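Local coordinates for Arf-GAP with coiled-coil, ANK repeat and PH domain-containing protein 2 (Homo sapiens, PDB 6IF3) that acts as a GTPase-activating protein for ARF6 and uses its ankyrin-repeat domain, the part described here, to interact with RAB35, at residues Q13-S18 against N44-L49; A69-R74 against R100-H105. All blocks are in the same frame, centred on the assembly; numbering follows the deposited sequence.

How the contacts relate
Contact 1 is a buried contact near the N-terminal end of the ankyrin stack, contact 2 a surface contact between two later interhelical loops, their centres about 16 Å apart. ANK 1 supplies one segment to each: 44-49 at its start and 69-74 at its end. Segments 44-49 and 69-74 also touch each other, Thr47 CG2 lying 3.4 Å from Gln73 NE2. Their chemistry follows their place. In contact 1 helix 10-19 meets the start of helix 48-55 without a hydrogen bond between the segments; Ser18 OG stays on its own helix, and Tyr15 OH reaches Glu43 just ahead of 44-49. In contact 2 a valine–alanine contact adjoins a direct asparagine-to-backbone bond and a water held firmly by one side and weakly by the other.

Contact 1: Q13-S18 against N44-L49; sequences QLYRAS and NKATPL
Leu14 O is gripped twice by Ser18: OG at 2.7 Å and the helical backbone N at 3.0 Å reach it from opposite faces of the carbonyl plane. With OG beside its own backbone N (chi1 -62°), the hydroxyl folds back along helix 10-19 and is spent there, so Ser18 meets Pro48 by contact alone: CB lies 3.3 Å from Pro48 O, and OG skirts Pro48 CB. Leu14 comes at the same proline from another side. Its branch crosses the pyrrolidine ring at about a right angle, and CD2 rests 3.7 Å from Pro48 CG.

Tyr15 stretches past the proline toward the loop before it. CG lies anti to the backbone N (chi1 178°), which carries the ring out from the helix until its edge meets the Ala46 carbonyl: CE1 is 3.4 Å from Ala46 O, near the ring plane. The phenol oxygen passes Ala46 CB at 3.7 Å and ends in a hydrogen bond with Glu43, so the far end of the ring is tied to the residue just ahead of 44-49.

Thr47, Pro48 and Leu49 form the Thr-Pro-Leu start of the first helix of ANK 1, helix 48-55. Thr47 is the N-cap, its OG1 taking the backbone N of Ile50, and the proline in the first turn presents its ring to helix 10-19. Leu49 points the other way, onto Cys61 and Leu65 of helix 58-66. Met26 and Ala29 of helix 23-31 pack on Leu14, while Leu64 of helix 58-66 touches both Ser18 and Pro48, placing the contact where helices 10-19, 23-31, 48-55 and 58-66 converge.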
loop_
_atom_site.group_PDB
_atom_site.type_symbol
_atom_site.label_atom_id
_atom_site.label_comp_id
_atom_site.label_asym_id
_atom_site.label_seq_id
_atom_site.Cartn_x
_atom_site.Cartn_y
_atom_site.Cartn_z
ATOM N N GLN A 13 35.648 -2.458 -13.787
ATOM C CA GLN A 13 35.805 -1.061 -13.360
ATOM C C GLN A 13 34.463 -0.399 -13.098
ATOM O O GLN A 13 34.302 0.324 -12.117
ATOM C CB GLN A 13 36.613 -0.274 -14.414
ATOM C CG GLN A 13 38.077 -0.690 -14.474
ATOM C CD GLN A 13 38.841 0.011 -15.578
ATOM O OE1 GLN A 13 38.264 0.404 -16.593
ATOM N NE2 GLN A 13 40.142 0.191 -15.378
ATOM N N LEU A 14 33.480 -0.674 -13.948
ATOM C CA LEU A 14 32.151 -0.111 -13.792
ATOM C C LEU A 14 31.496 -0.645 -12.532
ATOM O O LEU A 14 30.862 0.108 -11.792
ATOM C CB LEU A 14 31.294 -0.430 -15.019
ATOM C CG LEU A 14 29.816 -0.048 -14.986
ATOM C CD1 LEU A 14 29.706 1.495 -14.890
ATOM C CD2 LEU A 14 29.133 -0.611 -16.215
ATOM N N TYR A 15 31.635 -1.951 -12.323
ATOM C CA TYR A 15 31.081 -2.646 -11.168
ATOM C C TYR A 15 31.574 -2.016 -9.852
ATOM O O TYR A 15 30.781 -1.763 -8.924
ATOM C CB TYR A 15 31.495 -4.117 -11.282
ATOM C CG TYR A 15 31.118 -5.098 -10.197
ATOM C CD1 TYR A 15 29.959 -5.877 -10.304
ATOM C CD2 TYR A 15 31.963 -5.338 -9.108
ATOM C CE1 TYR A 15 29.648 -6.835 -9.369
ATOM C CE2 TYR A 15 31.640 -6.291 -8.136
ATOM C CZ TYR A 15 30.489 -7.060 -8.292
ATOM O OH TYR A 15 30.151 -7.977 -7.360
ATOM N N ARG A 16 32.877 -1.794 -9.765
ATOM C CA ARG A 16 33.480 -1.218 -8.563
ATOM C C ARG A 16 33.045 0.228 -8.374
ATOM O O ARG A 16 32.728 0.670 -7.262
ATOM C CB ARG A 16 35.008 -1.299 -8.661
ATOM C CG ARG A 16 35.507 -2.734 -8.562
ATOM C CD ARG A 16 37.007 -2.858 -8.758
ATOM N NE ARG A 16 37.401 -4.197 -8.330
ATOM C CZ ARG A 16 38.599 -4.747 -8.519
ATOM N NH1 ARG A 16 39.551 -4.084 -9.154
ATOM N NH2 ARG A 16 38.830 -5.976 -8.073
ATOM N N ALA A 17 33.042 0.987 -9.464
ATOM C CA ALA A 17 32.737 2.411 -9.362
ATOM C C ALA A 17 31.277 2.632 -8.979
ATOM O O ALA A 17 30.938 3.660 -8.397
ATOM C CB ALA A 17 33.083 3.117 -10.688
ATOM N N SER A 18 30.407 1.672 -9.308
ATOM C CA SER A 18 28.978 1.790 -8.987
ATOM C C SER A 18 28.734 1.722 -7.496
ATOM O O SER A 18 27.935 2.500 -6.955
ATOM C CB SER A 18 28.188 0.685 -9.688
ATOM O OG SER A 18 28.307 0.815 -11.102
ATOM N N ASN A 44 28.993 -13.975 -7.502
ATOM C CA ASN A 44 27.578 -14.344 -7.611
ATOM C C ASN A 44 26.854 -13.757 -8.810
ATOM O O ASN A 44 25.636 -13.579 -8.771
ATOM C CB ASN A 44 26.827 -13.942 -6.330
ATOM C CG ASN A 44 27.405 -14.622 -5.101
ATOM O OD1 ASN A 44 27.315 -15.840 -4.971
ATOM N ND2 ASN A 44 28.003 -13.838 -4.204
ATOM N N LYS A 45 27.594 -13.469 -9.875
ATOM C CA LYS A 45 27.017 -12.828 -11.061
ATOM C C LYS A 45 26.286 -11.530 -10.740
ATOM O O LYS A 45 25.370 -11.095 -11.438
ATOM C CB LYS A 45 26.096 -13.814 -11.797
ATOM C CG LYS A 45 26.908 -15.001 -12.314
ATOM C CD LYS A 45 26.195 -15.787 -13.397
ATOM C CE LYS A 45 27.142 -16.799 -14.056
ATOM N NZ LYS A 45 28.238 -16.162 -14.845
ATOM N N ALA A 46 26.754 -10.838 -9.707
ATOM C CA ALA A 46 26.209 -9.522 -9.439
ATOM C C ALA A 46 26.633 -8.523 -10.524
ATOM O O ALA A 46 27.618 -8.730 -11.253
ATOM C CB ALA A 46 26.652 -9.020 -8.028
ATOM N N THR A 47 25.890 -7.426 -10.577
ATOM C CA THR A 47 25.930 -6.473 -11.661
ATOM C C THR A 47 26.269 -5.072 -11.164
ATOM O O THR A 47 26.209 -4.804 -9.966
ATOM C CB THR A 47 24.569 -6.373 -12.338
ATOM O OG1 THR A 47 23.618 -5.978 -11.317
ATOM C CG2 THR A 47 24.141 -7.701 -12.955
ATOM N N PRO A 48 26.574 -4.162 -12.088
ATOM C CA PRO A 48 26.731 -2.760 -11.676
ATOM C C PRO A 48 25.503 -2.218 -10.968
ATOM O O PRO A 48 25.697 -1.517 -9.966
ATOM C CB PRO A 48 27.014 -2.029 -13.021
ATOM C CG PRO A 48 27.760 -3.117 -13.845
ATOM C CD PRO A 48 27.002 -4.380 -13.488
ATOM N N LEU A 49 24.305 -2.565 -11.416
ATOM C CA LEU A 49 23.136 -1.960 -10.786
ATOM C C LEU A 49 22.949 -2.555 -9.414
ATOM O O LEU A 49 22.565 -1.818 -8.483
ATOM C CB LEU A 49 21.905 -2.128 -11.655
ATOM C CG LEU A 49 20.614 -1.487 -11.158
ATOM C CD1 LEU A 49 20.834 0.015 -10.859
ATOM C CD2 LEU A 49 19.512 -1.665 -12.218
#

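Contact 2: A69-R74 against R100-H105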
loop_
_atom_site.group_PDB
_atom_site.type_symbol
_atom_site.label_atom_id
_atom_site.label_comp_id
_atom_site.label_asym_id
_atom_site.label_seq_id
_atom_site.Cartn_x
_atom_site.Cartn_y
_atom_site.Cartn_z
ATOM N N ALA A 69 20.875 -0.006 -18.286
ATOM C CA ALA A 69 20.837 -1.135 -17.356
ATOM C C ALA A 69 19.479 -1.795 -17.370
ATOM O O ALA A 69 18.447 -1.111 -17.397
ATOM C CB ALA A 69 21.172 -0.708 -15.930
ATOM N N ASN A 70 19.494 -3.122 -17.315
ATOM C CA ASN A 70 18.273 -3.913 -17.151
ATOM C C ASN A 70 17.862 -3.880 -15.690
ATOM O O ASN A 70 18.545 -4.446 -14.852
ATOM C CB ASN A 70 18.550 -5.350 -17.621
ATOM C CG ASN A 70 17.363 -6.250 -17.537
ATOM O OD1 ASN A 70 16.330 -5.926 -16.951
ATOM N ND2 ASN A 70 17.515 -7.443 -18.129
ATOM N N VAL A 71 16.727 -3.242 -15.392
ATOM C CA VAL A 71 16.263 -3.048 -14.006
ATOM C C VAL A 71 15.918 -4.384 -13.353
ATOM O O VAL A 71 15.848 -4.473 -12.140
ATOM C CB VAL A 71 15.066 -2.080 -13.981
ATOM C CG1 VAL A 71 13.795 -2.758 -14.479
ATOM C CG2 VAL A 71 14.886 -1.465 -12.575
ATOM N N ASN A 72 15.760 -5.439 -14.150
ATOM C CA ASN A 72 15.325 -6.713 -13.582
ATOM C C ASN A 72 16.437 -7.760 -13.478
ATOM O O ASN A 72 16.180 -8.847 -12.948
ATOM C CB ASN A 72 14.196 -7.309 -14.408
ATOM C CG ASN A 72 12.915 -6.549 -14.276
ATOM O OD1 ASN A 72 12.558 -6.110 -13.188
ATOM N ND2 ASN A 72 12.206 -6.406 -15.373
ATOM N N GLN A 73 17.629 -7.484 -14.018
ATOM C CA GLN A 73 18.621 -8.552 -14.179
ATOM C C GLN A 73 19.055 -9.063 -12.819
ATOM O O GLN A 73 19.412 -8.271 -11.920
ATOM C CB GLN A 73 19.847 -8.072 -14.974
ATOM C CG GLN A 73 20.857 -9.208 -15.229
ATOM C CD GLN A 73 21.976 -8.743 -16.104
ATOM O OE1 GLN A 73 21.759 -7.927 -17.007
ATOM N NE2 GLN A 73 23.182 -9.208 -15.822
ATOM N N ARG A 74 19.057 -10.381 -12.678
ATOM C CA ARG A 74 19.290 -11.035 -11.389
ATOM C C ARG A 74 20.703 -11.531 -11.191
ATOM O O ARG A 74 21.384 -11.929 -12.166
ATOM C CB ARG A 74 18.343 -12.249 -11.244
ATOM C CG ARG A 74 16.871 -11.951 -11.554
ATOM C CD ARG A 74 16.145 -13.234 -11.788
ATOM N NE ARG A 74 14.745 -13.128 -12.194
ATOM C CZ ARG A 74 13.724 -13.538 -11.435
ATOM N NH1 ARG A 74 13.978 -14.002 -10.223
ATOM N NH2 ARG A 74 12.467 -13.519 -11.896
ATOM N N ARG A 100 10.381 2.714 -12.763
ATOM C CA ARG A 100 11.087 2.337 -13.988
ATOM C C ARG A 100 10.719 0.945 -14.493
ATOM O O ARG A 100 11.439 0.364 -15.300
ATOM C CB ARG A 100 12.597 2.439 -13.778
ATOM C CG ARG A 100 13.087 3.866 -13.652
ATOM C CD ARG A 100 12.585 4.735 -14.796
ATOM N NE ARG A 100 12.008 5.981 -14.301
ATOM C CZ ARG A 100 12.726 6.991 -13.825
ATOM N NH1 ARG A 100 14.050 6.909 -13.802
ATOM N NH2 ARG A 100 12.126 8.077 -13.373
ATOM N N GLY A 101 9.604 0.404 -14.012
ATOM C CA GLY A 101 9.057 -0.849 -14.529
ATOM C C GLY A 101 9.653 -2.144 -13.978
ATOM O O GLY A 101 9.504 -3.221 -14.569
ATOM N N ALA A 102 10.351 -2.060 -12.857
ATOM C CA ALA A 102 10.845 -3.271 -12.206
ATOM C C ALA A 102 9.729 -4.269 -11.921
ATOM O O ALA A 102 8.605 -3.886 -11.515
ATOM C CB ALA A 102 11.569 -2.926 -10.927
ATOM N N ASN A 103 10.037 -5.543 -12.138
ATOM C CA ASN A 103 9.100 -6.644 -11.858
ATOM C C ASN A 103 9.089 -7.001 -10.380
ATOM O O ASN A 103 10.019 -7.631 -9.855
ATOM C CB ASN A 103 9.486 -7.862 -12.699
ATOM C CG ASN A 103 8.654 -9.066 -12.383
ATOM O OD1 ASN A 103 7.554 -8.934 -11.847
ATOM N ND2 ASN A 103 9.131 -10.252 -12.777
ATOM N N GLN A 104 8.058 -6.550 -9.673
ATOM C CA GLN A 104 8.032 -6.809 -8.236
ATOM C C GLN A 104 7.460 -8.180 -7.928
ATOM O O GLN A 104 7.420 -8.595 -6.772
ATOM C CB GLN A 104 7.248 -5.738 -7.501
ATOM C CG GLN A 104 5.729 -5.784 -7.710
ATOM C CD GLN A 104 5.032 -5.003 -6.631
ATOM O OE1 GLN A 104 4.904 -5.466 -5.490
ATOM N NE2 GLN A 104 4.605 -3.793 -6.968
ATOM N N HIS A 105 7.016 -8.889 -8.959
ATOM C CA HIS A 105 6.481 -10.245 -8.773
ATOM C C HIS A 105 7.600 -11.300 -8.824
ATOM O O HIS A 105 7.369 -12.450 -8.434
ATOM C CB HIS A 105 5.410 -10.509 -9.825
ATOM C CG HIS A 105 4.287 -9.524 -9.740
ATOM N ND1 HIS A 105 3.246 -9.664 -8.851
ATOM C CD2 HIS A 105 4.104 -8.329 -10.350
ATOM C CE1 HIS A 105 2.435 -8.627 -8.961
ATOM N NE2 HIS A 105 2.934 -7.801 -9.864
HETATM O O HOH W 1 12.725 -7.480 -9.996
#
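Asn72 OD1 takes the backbone N-H of Asn103 at 2.8 Å in an almost straight bond (178° at the hydrogen), the donor tilted 20° from the carbonyl plane. Next to it lies the tightly packed part. Val71 CG1 sits over the backbone of Ala102, 3.8 Å from its CA, while CG2, anti to its own backbone N, faces Ala102 CB at 4.0 Å. Phe97 of helix 91-99 touches both side chains, and Leu65 of helix 58-66 lies against Val71.

The two segments come from equivalent loops of ANK 1 and ANK 2, each following the second helix of its repeat, with Asn70 and Asn103 in matching places. Both asparagines form an Asx turn, OD1 accepting from the backbone N two residues on, and Asn70 to Gln73 make a type I beta turn that presents Asn72 to the next repeat. Gly101, at positive phi, is the C-prime residue of the Schellman motif that closes helix 91-99.

Beyond the Asn72–Asn103 bond the contact is looser. The amides of Asn72 and Asn103 stand nearly perpendicular (88° between planes), with Asn72 OD1 3.6 Å from Asn103 CB. A water donates to Asn103 O at 2.7 Å and only weakly to Asn72 OD1. At the other margin Arg100 starts toward the valine, but its chain bends away, leaving its guanidinium group far from Val71.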